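Local coordinates for acyl-CoA dehydrogenase domain protein Tcur3481 (Thermomonospora curvata, PDB 6WY9) that binds FAD and probably acts as an acyl-CoA dehydrogenase, a flavoenzyme that introduces a double bond into acyl-CoA thioesters, at residues W88-A93 with P110-G115; L95-H100 with H162-A167; A132-T137 with A214-T219; A223-A228 with Q282-A287. All blocks are in the same frame, centred on the assembly; numbering follows the deposited sequence. Where two conformers were deposited one is given.

Contact 1: W88-A93 with P110-G115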
loop_
_atom_site.group_PDB
_atom_site.type_symbol
_atom_site.label_atom_id
_atom_site.label_comp_id
_atom_site.label_asym_id
_atom_site.label_seq_id
_atom_site.Cartn_x
_atom_site.Cartn_y
_atom_site.Cartn_z
ATOM N N TRP B 88 -29.732 1.607 -8.341
ATOM C CA TRP B 88 -29.621 1.655 -6.882
ATOM C C TRP B 88 -30.408 2.834 -6.302
ATOM O O TRP B 88 -31.103 2.645 -5.293
ATOM C CB TRP B 88 -28.150 1.612 -6.393
ATOM C CG TRP B 88 -27.335 2.878 -6.466
ATOM C CD1 TRP B 88 -26.424 3.225 -7.439
ATOM C CD2 TRP B 88 -27.326 3.958 -5.509
ATOM N NE1 TRP B 88 -25.879 4.459 -7.150
ATOM C CE2 TRP B 88 -26.430 4.936 -5.990
ATOM C CE3 TRP B 88 -28.031 4.213 -4.326
ATOM C CZ2 TRP B 88 -26.190 6.143 -5.297
ATOM C CZ3 TRP B 88 -27.798 5.402 -3.648
ATOM C CH2 TRP B 88 -26.885 6.348 -4.134
ATOM N N PRO B 89 -30.431 4.029 -6.910
ATOM C CA PRO B 89 -31.274 5.087 -6.307
ATOM C C PRO B 89 -32.747 4.700 -6.240
ATOM O O PRO B 89 -33.380 4.852 -5.190
ATOM C CB PRO B 89 -31.021 6.309 -7.209
ATOM C CG PRO B 89 -29.665 6.038 -7.847
ATOM C CD PRO B 89 -29.698 4.522 -8.094
ATOM N N THR B 90 -33.313 4.172 -7.327
ATOM C CA THR B 90 -34.729 3.825 -7.317
ATOM C C THR B 90 -35.017 2.672 -6.366
ATOM O O THR B 90 -35.998 2.721 -5.610
ATOM C CB THR B 90 -35.203 3.468 -8.733
ATOM O OG1 THR B 90 -35.253 4.661 -9.520
ATOM C CG2 THR B 90 -36.600 2.851 -8.718
ATOM N N LEU B 91 -34.198 1.595 -6.420
ATOM C CA LEU B 91 -34.557 0.375 -5.682
ATOM C C LEU B 91 -34.179 0.442 -4.202
ATOM O O LEU B 91 -34.872 -0.162 -3.378
ATOM C CB LEU B 91 -33.925 -0.871 -6.338
ATOM C CG LEU B 91 -34.556 -1.181 -7.722
ATOM C CD1 LEU B 91 -33.953 -2.411 -8.468
ATOM C CD2 LEU B 91 -36.109 -1.300 -7.612
ATOM N N VAL B 92 -33.078 1.122 -3.845
ATOM C CA VAL B 92 -32.831 1.411 -2.428
ATOM C C VAL B 92 -33.952 2.293 -1.862
ATOM O O VAL B 92 -34.455 2.054 -0.754
ATOM C CB VAL B 92 -31.432 2.045 -2.222
ATOM C CG1 VAL B 92 -31.239 2.535 -0.783
ATOM C CG2 VAL B 92 -30.278 1.041 -2.604
ATOM N N ALA B 93 -34.372 3.321 -2.604
ATOM C CA ALA B 93 -35.494 4.115 -2.103
ATOM C C ALA B 93 -36.727 3.246 -1.941
ATOM O O ALA B 93 -37.462 3.374 -0.951
ATOM C CB ALA B 93 -35.787 5.292 -3.035
ATOM N N PRO B 110 -46.044 -0.429 -6.616
ATOM C CA PRO B 110 -46.479 -1.019 -7.888
ATOM C C PRO B 110 -45.946 -0.264 -9.094
ATOM O O PRO B 110 -45.497 -0.902 -10.050
ATOM C CB PRO B 110 -48.007 -0.967 -7.773
ATOM C CG PRO B 110 -48.212 -1.210 -6.297
ATOM C CD PRO B 110 -47.170 -0.330 -5.664
ATOM N N GLY B 111 -45.958 1.074 -9.070
ATOM C CA GLY B 111 -45.427 1.820 -10.199
ATOM C C GLY B 111 -43.923 1.642 -10.377
ATOM O O GLY B 111 -43.406 1.767 -11.492
ATOM N N VAL B 112 -43.199 1.357 -9.293
ATOM C CA VAL B 112 -41.776 1.049 -9.442
ATOM C C VAL B 112 -41.596 -0.323 -10.085
ATOM O O VAL B 112 -40.746 -0.510 -10.967
ATOM C CB VAL B 112 -41.053 1.114 -8.086
ATOM C CG1 VAL B 112 -39.587 0.638 -8.247
ATOM C CG2 VAL B 112 -41.122 2.531 -7.479
ATOM N N VAL B 113 -42.375 -1.309 -9.641
ATOM C CA VAL B 113 -42.264 -2.662 -10.184
ATOM C C VAL B 113 -42.492 -2.655 -11.692
ATOM O O VAL B 113 -41.745 -3.286 -12.454
ATOM C CB VAL B 113 -43.249 -3.603 -9.454
ATOM C CG1 VAL B 113 -43.461 -4.914 -10.219
ATOM C CG2 VAL B 113 -42.771 -3.834 -8.008
ATOM N N ASP B 114 -43.524 -1.939 -12.151
ATOM C CA ASP B 114 -43.880 -2.013 -13.564
ATOM C C ASP B 114 -43.111 -1.018 -14.440
ATOM O O ASP B 114 -43.328 -0.999 -15.652
ATOM C CB ASP B 114 -45.418 -1.873 -13.753
ATOM C CG ASP B 114 -45.962 -0.440 -13.538
ATOM O OD1 ASP B 114 -45.178 0.499 -13.347
ATOM O OD2 ASP B 114 -47.210 -0.253 -13.570
ATOM N N GLY B 115 -42.218 -0.213 -13.861
ATOM C CA GLY B 115 -41.322 0.664 -14.602
ATOM C C GLY B 115 -41.787 2.094 -14.839
ATOM O O GLY B 115 -41.007 2.896 -15.365
#
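Val112 meets Thr90 and Leu91 through a single methyl group, CG1. It sits in the last turn of the short helix 109-113, after Pro110 and Gly111, and its CA lies 7.9 Å from the CA of Thr90, the nearest pair of CA atoms across the two segments. With CG1 placed opposite the backbone N (chi1 174°), this branch projects across the gap. It reaches Thr90 CG2 at 3.7 Å, the two side chains passing each other in opposite directions, and Leu91 CD2 at 4.0 Å. The CB bond of Leu91 points neither at the partner segment nor away from it, and the CD2 branch of its fork turns back to Val112. Thr90 offers its methyl group here, while its hydroxyl OG1 is hydrogen-bonded to Leu119 O. Past Val113 the chain turns out of the helix. Asp114 N bonds to Pro110 O at 3.1 Å, and Asp114 OD1 to Ser116 OG. Gly115 is clearly outside helical angles (phi 93°), although its N keeps a bond to Val112 O at 3.3 Å. The contact is therefore a small, buried, wholly apolar touch between two helices of the N-terminal region. Helix 67-80 packs on Leu91 through Leu71 and Leu74, strand 118-122 runs past Thr90 at Arg118, and helix 215-248 packs on Val92.

Contact 2: L95-H100 with H162-A167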
loop_
_atom_site.group_PDB
_atom_site.type_symbol
_atom_site.label_atom_id
_atom_site.label_comp_id
_atom_site.label_asym_id
_atom_site.label_seq_id
_atom_site.Cartn_x
_atom_site.Cartn_y
_atom_site.Cartn_z
ATOM N N LEU B 95 -36.945 -0.033 -1.402
ATOM C CA LEU B 95 -36.783 -0.894 -0.237
ATOM C C LEU B 95 -36.955 -0.115 1.064
ATOM O O LEU B 95 -37.523 -0.637 2.029
ATOM C CB LEU B 95 -35.419 -1.592 -0.286
ATOM C CG LEU B 95 -35.256 -2.710 -1.318
ATOM C CD1 LEU B 95 -33.798 -3.297 -1.217
ATOM C CD2 LEU B 95 -36.284 -3.772 -1.055
ATOM N N ALA B 96 -36.490 1.141 1.114
ATOM C CA ALA B 96 -36.761 1.986 2.282
ATOM C C ALA B 96 -38.257 2.197 2.472
ATOM O O ALA B 96 -38.760 2.201 3.609
ATOM C CB ALA B 96 -36.062 3.337 2.142
ATOM N N ILE B 97 -38.991 2.403 1.372
ATOM C CA ILE B 97 -40.439 2.578 1.499
ATOM C C ILE B 97 -41.081 1.282 1.949
ATOM O O ILE B 97 -42.015 1.266 2.773
ATOM C CB ILE B 97 -41.054 3.068 0.174
ATOM C CG1 ILE B 97 -40.637 4.518 -0.078
ATOM C CG2 ILE B 97 -42.600 2.955 0.246
ATOM C CD1 ILE B 97 -40.769 4.959 -1.538
ATOM N N ALA B 98 -40.625 0.176 1.373
ATOM C CA ALA B 98 -41.250 -1.103 1.673
ATOM C C ALA B 98 -41.091 -1.427 3.144
ATOM O O ALA B 98 -42.023 -1.917 3.780
ATOM C CB ALA B 98 -40.642 -2.198 0.799
ATOM N N GLU B 99 -39.940 -1.099 3.718
ATOM C CA GLU B 99 -39.658 -1.506 5.077
ATOM C C GLU B 99 -39.973 -0.441 6.116
ATOM O O GLU B 99 -40.089 -0.775 7.298
ATOM C CB GLU B 99 -38.184 -1.908 5.193
ATOM C CG GLU B 99 -37.848 -2.545 6.538
ATOM C CD GLU B 99 -38.113 -4.055 6.606
ATOM O OE1 GLU B 99 -37.895 -4.637 7.691
ATOM O OE2 GLU B 99 -38.511 -4.658 5.583
ATOM N N HIS B 100 -40.084 0.831 5.724
ATOM C CA HIS B 100 -40.262 1.910 6.692
ATOM C C HIS B 100 -41.343 2.903 6.304
ATOM O O HIS B 100 -41.566 3.869 7.048
ATOM C CB HIS B 100 -38.957 2.681 6.897
ATOM C CG HIS B 100 -37.823 1.829 7.367
ATOM N ND1 HIS B 100 -37.626 1.518 8.699
ATOM C CD2 HIS B 100 -36.835 1.212 6.684
ATOM C CE1 HIS B 100 -36.551 0.755 8.810
ATOM N NE2 HIS B 100 -36.054 0.560 7.602
ATOM N N HIS B 162 -40.258 11.059 -7.261
ATOM C CA HIS B 162 -40.177 11.283 -5.831
ATOM C C HIS B 162 -38.747 11.055 -5.387
ATOM O O HIS B 162 -38.007 10.288 -6.010
ATOM C CB HIS B 162 -41.088 10.346 -5.035
ATOM C CG HIS B 162 -42.413 10.098 -5.675
ATOM N ND1 HIS B 162 -43.507 10.899 -5.449
ATOM C CD2 HIS B 162 -42.824 9.127 -6.521
ATOM C CE1 HIS B 162 -44.539 10.438 -6.135
ATOM N NE2 HIS B 162 -44.153 9.359 -6.790
ATOM N N LEU B 163 -38.376 11.723 -4.298
ATOM C CA LEU B 163 -37.060 11.634 -3.685
ATOM C C LEU B 163 -37.209 11.338 -2.200
ATOM O O LEU B 163 -38.074 11.910 -1.532
ATOM C CB LEU B 163 -36.282 12.946 -3.822
ATOM C CG LEU B 163 -36.109 13.633 -5.177
ATOM C CD1 LEU B 163 -37.333 14.483 -5.468
ATOM C CD2 LEU B 163 -34.837 14.500 -5.141
ATOM N N LEU B 164 -36.355 10.459 -1.680
ATOM C CA LEU B 164 -36.158 10.355 -0.245
ATOM C C LEU B 164 -35.017 11.287 0.145
ATOM O O LEU B 164 -33.893 11.140 -0.360
ATOM C CB LEU B 164 -35.846 8.915 0.157
ATOM C CG LEU B 164 -36.842 7.870 -0.296
ATOM C CD1 LEU B 164 -36.518 6.528 0.322
ATOM C CD2 LEU B 164 -38.331 8.314 0.044
ATOM N N VAL B 165 -35.293 12.213 1.062
ATOM C CA VAL B 165 -34.383 13.291 1.456
ATOM C C VAL B 165 -34.087 13.152 2.948
ATOM O O VAL B 165 -35.021 13.141 3.751
ATOM C CB VAL B 165 -35.020 14.673 1.192
ATOM C CG1 VAL B 165 -34.122 15.829 1.740
ATOM C CG2 VAL B 165 -35.364 14.849 -0.282
ATOM N N SER B 166 -32.801 13.090 3.322
ATOM C CA SER B 166 -32.444 13.052 4.733
ATOM C C SER B 166 -32.388 14.481 5.290
ATOM O O SER B 166 -31.926 15.413 4.615
ATOM C CB SER B 166 -31.105 12.301 4.923
ATOM O OG SER B 166 -30.007 13.048 4.433
ATOM N N ALA B 167 -32.919 14.657 6.504
ATOM C CA ALA B 167 -33.003 15.955 7.180
ATOM C C ALA B 167 -33.074 15.742 8.692
ATOM O O ALA B 167 -33.465 14.673 9.169
ATOM C CB ALA B 167 -34.223 16.761 6.704
#
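Leu164 supplies the whole strand side of this contact, and both of its methyl groups are used. The apolar contacts come first. CD1 lies 3.7 Å from the CB of Ala96, and CD2 approaches Ile97 CD1 more loosely, at 4.4 Å. The branch point of the leucine is thus straddled by two successive residues of helix 87-100, one presenting its only methyl group and the other the far end of its chain. The CB bond of Leu164 points toward the helix; chi1 (-54°) then places CG opposite the carbonyl carbon, and chi2 (-172°) turns CD1 to Ala96 and CD2 to Ile97. The backbones stay well apart, the CA atoms of Ala96 and Leu164 being 8.8 Å from each other. Hydrogen bonding forms a second group, and none of it crosses the contact. On the helix, Glu99 N bonds to Leu95 O at 3.0 Å and His100 N to Ala96 O at 2.8 Å. On the strand, the backbone of Leu164 pairs with Thr120 and Ala122 of strand 118-122, while the imidazole of His162 bonds to Asp179 and Arg117. Leu177 of strand 172-179 touches both Ile97 and Leu164. With only methyl groups meeting, the chemistry gives no directional restraint. Shape and burial hold the helix against the sheet, and the hydrogen bonds of the helix, and of the strand with its neighbour, set the backbones from which these side chains extend.

Contact 3: A132-T137 with A214-T219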
loop_
_atom_site.group_PDB
_atom_site.type_symbol
_atom_site.label_atom_id
_atom_site.label_comp_id
_atom_site.label_asym_id
_atom_site.label_seq_id
_atom_site.Cartn_x
_atom_site.Cartn_y
_atom_site.Cartn_z
ATOM N N ALA B 132 -25.091 10.939 8.381
ATOM C CA ALA B 132 -25.849 10.543 9.557
ATOM C C ALA B 132 -26.361 11.739 10.349
ATOM O O ALA B 132 -27.150 11.551 11.276
ATOM C CB ALA B 132 -24.973 9.656 10.468
ATOM N N ALA B 133 -25.922 12.959 10.019
ATOM C CA ALA B 133 -26.380 14.174 10.705
ATOM C C ALA B 133 -26.584 15.259 9.646
ATOM O O ALA B 133 -25.838 16.246 9.573
ATOM C CB ALA B 133 -25.386 14.599 11.802
ATOM N N PRO B 134 -27.612 15.104 8.803
ATOM C CA PRO B 134 -27.860 16.094 7.741
ATOM C C PRO B 134 -28.037 17.491 8.321
ATOM O O PRO B 134 -28.698 17.673 9.348
ATOM C CB PRO B 134 -29.163 15.611 7.078
ATOM C CG PRO B 134 -29.542 14.329 7.754
ATOM C CD PRO B 134 -28.708 14.137 8.974
ATOM N N GLY B 135 -27.472 18.491 7.629
ATOM C CA GLY B 135 -27.768 19.881 7.962
ATOM C C GLY B 135 -29.119 20.352 7.451
ATOM O O GLY B 135 -29.709 21.280 8.009
ATOM N N CYS B 136 -29.622 19.734 6.394
ATOM C CA CYS B 136 -30.983 19.992 5.955
ATOM C C CYS B 136 -31.941 19.831 7.130
ATOM O O CYS B 136 -31.801 18.909 7.942
ATOM C CB CYS B 136 -31.334 19.040 4.804
ATOM S SG CYS B 136 -32.894 19.495 3.908
ATOM N N THR B 137 -32.867 20.783 7.264
ATOM C CA THR B 137 -33.762 20.873 8.413
ATOM C C THR B 137 -35.160 20.377 8.063
ATOM O O THR B 137 -35.632 20.559 6.936
ATOM C CB THR B 137 -33.855 22.318 8.901
ATOM O OG1 THR B 137 -32.533 22.784 9.176
ATOM C CG2 THR B 137 -34.666 22.393 10.169
ATOM N N ALA B 214 -36.682 4.493 12.116
ATOM C CA ALA B 214 -35.435 3.810 11.814
ATOM C C ALA B 214 -35.034 3.928 10.338
ATOM O O ALA B 214 -34.041 3.327 9.926
ATOM C CB ALA B 214 -35.544 2.338 12.223
ATOM N N ALA B 215 -35.763 4.714 9.541
ATOM C CA ALA B 215 -35.549 4.694 8.098
ATOM C C ALA B 215 -34.156 5.171 7.716
ATOM O O ALA B 215 -33.542 4.609 6.803
ATOM C CB ALA B 215 -36.598 5.541 7.384
ATOM N N LEU B 216 -33.649 6.214 8.386
ATOM C CA LEU B 216 -32.385 6.825 7.916
ATOM C C LEU B 216 -31.214 5.883 8.109
ATOM O O LEU B 216 -30.521 5.571 7.119
ATOM C CB LEU B 216 -32.150 8.165 8.619
ATOM C CG LEU B 216 -30.798 8.789 8.186
ATOM C CD1 LEU B 216 -30.658 8.858 6.686
ATOM C CD2 LEU B 216 -30.526 10.191 8.786
ATOM N N PRO B 217 -30.910 5.402 9.321
ATOM C CA PRO B 217 -29.738 4.514 9.446
ATOM C C PRO B 217 -29.914 3.239 8.644
ATOM O O PRO B 217 -28.943 2.727 8.087
ATOM C CB PRO B 217 -29.630 4.240 10.958
ATOM C CG PRO B 217 -30.880 4.903 11.606
ATOM C CD PRO B 217 -31.764 5.417 10.525
ATOM N N TRP B 218 -31.145 2.713 8.561
ATOM C CA TRP B 218 -31.388 1.540 7.725
ATOM C C TRP B 218 -31.069 1.829 6.259
ATOM O O TRP B 218 -30.408 1.034 5.566
ATOM C CB TRP B 218 -32.835 1.114 7.878
ATOM C CG TRP B 218 -33.147 -0.200 7.347
ATOM C CD1 TRP B 218 -33.098 -1.383 8.021
ATOM C CD2 TRP B 218 -33.630 -0.497 6.036
ATOM N NE1 TRP B 218 -33.505 -2.409 7.202
ATOM C CE2 TRP B 218 -33.838 -1.891 5.976
ATOM C CE3 TRP B 218 -33.898 0.276 4.906
ATOM C CZ2 TRP B 218 -34.308 -2.528 4.830
ATOM C CZ3 TRP B 218 -34.370 -0.364 3.764
ATOM C CH2 TRP B 218 -34.574 -1.748 3.741
ATOM N N THR B 219 -31.556 2.958 5.761
ATOM C CA THR B 219 -31.340 3.256 4.357
ATOM C C THR B 219 -29.855 3.475 4.071
ATOM O O THR B 219 -29.355 3.064 3.023
ATOM C CB THR B 219 -32.193 4.462 3.948
ATOM O OG1 THR B 219 -33.565 4.133 4.140
ATOM C CG2 THR B 219 -32.000 4.776 2.464
#
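The pyrrolidine ring of Pro134 meets Leu216 through its CD atom, which lies 4.3 Å from Leu216 CD2. The aromatic ring of the two segments, the indole of Trp218, has Thr219 OG1 in its plane at the edge, and it packs edge-to-face with His100 of helix 87-100. Leu216 CD2 makes the whole helix side of the contact, since the same methyl group also lies 4.4 Å from the carbonyl O of Ala132. Leu216 reaches that far because CG stands opposite its backbone N (chi1 177°), directing the fork off the helix toward the loop. Both distances are at the long end for packing, so the touch is light. The nearest CA atoms, those of Ala132 and Pro217, are 7.2 Å apart. No hydrogen bond joins the segments; each has its own polar bonds. At the helix start, Ala215 O receives two donors from opposite faces of its carbonyl plane: Thr219 N at 2.8 Å, and Thr219 OG1 at 2.7 Å, the latter tilted 33° from the plane. In the loop, the carboxylate of Glu125 accepts from the backbone N of Gly135 and of Cys136, and Pro134 O accepts from Thr168 OG1. Pro173 and Ser166 each pack on both Pro134 and Leu216. Ala214 occupies the N-cap position, just before helix 215-248, and the loop leads into strand 137-141. The arrangement fits the acyl-CoA dehydrogenase fold, in which a central beta domain adjoins the C-terminal helical bundle.

Contact 4: A223-A228 with Q282-A287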
loop_
_atom_site.group_PDB
_atom_site.type_symbol
_atom_site.label_atom_id
_atom_site.label_comp_id
_atom_site.label_asym_id
_atom_site.label_seq_id
_atom_site.Cartn_x
_atom_site.Cartn_y
_atom_site.Cartn_z
ATOM N N ALA B 223 -27.902 1.352 1.356
ATOM C CA ALA B 223 -27.247 2.062 0.249
ATOM C C ALA B 223 -25.758 1.733 0.179
ATOM O O ALA B 223 -25.192 1.597 -0.919
ATOM C CB ALA B 223 -27.414 3.574 0.405
ATOM N N ARG B 224 -25.099 1.668 1.342
ATOM C CA ARG B 224 -23.687 1.279 1.372
ATOM C C ARG B 224 -23.500 -0.112 0.778
ATOM O O ARG B 224 -22.547 -0.362 0.009
ATOM C CB ARG B 224 -23.157 1.318 2.811
ATOM C CG ARG B 224 -22.969 2.755 3.386
ATOM C CD ARG B 224 -22.500 2.779 4.857
ATOM N NE ARG B 224 -22.243 4.160 5.351
ATOM C CZ ARG B 224 -22.793 4.704 6.438
ATOM N NH1 ARG B 224 -23.663 4.000 7.182
ATOM N NH2 ARG B 224 -22.476 5.966 6.793
ATOM N N THR B 225 -24.379 -1.043 1.172
ATOM C CA THR B 225 -24.323 -2.418 0.682
ATOM C C THR B 225 -24.582 -2.449 -0.817
ATOM O O THR B 225 -23.862 -3.101 -1.569
ATOM C CB THR B 225 -25.342 -3.266 1.460
ATOM O OG1 THR B 225 -25.041 -3.195 2.861
ATOM C CG2 THR B 225 -25.321 -4.718 1.026
ATOM N N ALA B 226 -25.597 -1.705 -1.267
ATOM C CA ALA B 226 -25.924 -1.666 -2.684
ATOM C C ALA B 226 -24.778 -1.065 -3.509
ATOM O O ALA B 226 -24.458 -1.557 -4.601
ATOM C CB ALA B 226 -27.234 -0.868 -2.867
ATOM N N LEU B 227 -24.180 0.029 -3.023
ATOM C CA LEU B 227 -23.066 0.612 -3.750
ATOM C C LEU B 227 -21.921 -0.386 -3.828
ATOM O O LEU B 227 -21.241 -0.477 -4.844
ATOM C CB LEU B 227 -22.593 1.919 -3.069
ATOM C CG LEU B 227 -23.525 3.124 -3.281
ATOM C CD1 LEU B 227 -23.306 4.218 -2.123
ATOM C CD2 LEU B 227 -23.305 3.708 -4.694
ATOM N N ALA B 228 -21.677 -1.118 -2.745
ATOM C CA ALA B 228 -20.638 -2.138 -2.799
ATOM C C ALA B 228 -20.982 -3.215 -3.820
ATOM O O ALA B 228 -20.085 -3.729 -4.488
ATOM C CB ALA B 228 -20.407 -2.734 -1.425
ATOM N N GLN B 282 -21.523 -10.904 3.423
ATOM C CA GLN B 282 -21.694 -10.817 4.872
ATOM C C GLN B 282 -22.614 -9.654 5.249
ATOM O O GLN B 282 -23.421 -9.763 6.185
ATOM C CB GLN B 282 -20.312 -10.697 5.537
ATOM C CG GLN B 282 -20.333 -10.546 7.054
ATOM C CD GLN B 282 -20.928 -11.767 7.743
ATOM O OE1 GLN B 282 -20.743 -12.893 7.301
ATOM N NE2 GLN B 282 -21.651 -11.540 8.817
ATOM N N ALA B 283 -22.474 -8.511 4.558
ATOM C CA ALA B 283 -23.355 -7.382 4.832
ATOM C C ALA B 283 -24.793 -7.751 4.519
ATOM O O ALA B 283 -25.699 -7.453 5.300
ATOM C CB ALA B 283 -22.929 -6.165 4.008
ATOM N N VAL B 284 -25.013 -8.442 3.392
ATOM C CA VAL B 284 -26.381 -8.850 3.032
ATOM C C VAL B 284 -26.926 -9.804 4.079
ATOM O O VAL B 284 -28.026 -9.612 4.614
ATOM C CB VAL B 284 -26.399 -9.487 1.621
ATOM C CG1 VAL B 284 -27.808 -10.065 1.302
ATOM C CG2 VAL B 284 -25.906 -8.473 0.562
ATOM N N CYS B 285 -26.150 -10.841 4.415
ATOM C CA CYS B 285 -26.606 -11.805 5.405
ATOM C C CYS B 285 -26.889 -11.131 6.744
ATOM O O CYS B 285 -27.859 -11.477 7.432
ATOM C CB CYS B 285 -25.570 -12.923 5.538
ATOM S SG CYS B 285 -25.566 -14.014 4.083
ATOM N N ALA B 286 -26.050 -10.160 7.130
ATOM C CA ALA B 286 -26.278 -9.455 8.397
ATOM C C ALA B 286 -27.569 -8.646 8.357
ATOM O O ALA B 286 -28.301 -8.578 9.342
ATOM C CB ALA B 286 -25.093 -8.535 8.719
ATOM N N ALA B 287 -27.848 -7.986 7.239
ATOM C CA ALA B 287 -29.082 -7.222 7.161
ATOM C C ALA B 287 -30.299 -8.148 7.218
ATOM O O ALA B 287 -31.268 -7.871 7.941
ATOM C CB ALA B 287 -29.060 -6.353 5.896
#
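Thr225 packs tightly against Ala283 and Val284, where segments 223-228 and 282-287 come closest: the CA atoms of Thr225 and Ala283 are only 6.5 Å apart. The short side chains allow this approach. Both branches of the threonine take part. OG1 lies 3.8 Å from Ala283 CB, a van der Waals contact with a methyl group; the hydroxyl's hydrogen bond is to Asp221 O, one turn earlier in its own helix. CG2 is 4.1 Å from the same Ala283 CB and 3.8 Å from Val284 CG2, and the Thr225 and Val284 side chains cross at about a right angle. In Val284, CG1 stands opposite the backbone N (chi1 174°), which leaves CG2 as the branch facing the threonine. No hydrogen bond joins the two segments; each keeps its own, such as Ala228 N to Arg224 O at 3.0 Å and Ala287 N to Ala283 O at 2.9 Å. The packing thins out at Ala287, one turn beyond Ala283: its CB is directed at the partner segment but stays 5.9 Å from Thr225 OG1. The solvent and subunit side is that of Cys285, which is exposed, and of Gln282, which packs on an acidic side chain of another subunit. All three touching residues are nevertheless buried. Cys72 of helix 67-80 packs on both Thr225 and Val284, Ala297 of helix 295-319 packs on Thr225, and helix 87-100 covers Ala223 and Ala226 through Val92, placing the pair inside the C-terminal helical bundle where it meets the N-terminal helices.

Overall arrangement
From the N terminus, helix 87-100 opens two contacts in succession. Contact 1 closes first, a short helical loop ending at 110-115. Contact 2 starts at 95-100, before that closure, so the two cross, and its return at 162-167 brings the helix to the beta sheet. Contact 3 opens at 132-137, within the span of contact 2, and closes beyond it at 214-219, crossing it and joining the beta region to helix 215-248. Contact 4 follows in series, linking that helix to helix 260-288. Helices 87-100 and 215-248 also meet directly, with Trp88 on Leu227 and Ala96 on Thr219, tying the N-terminal helices, sheet and C-terminal bundle together.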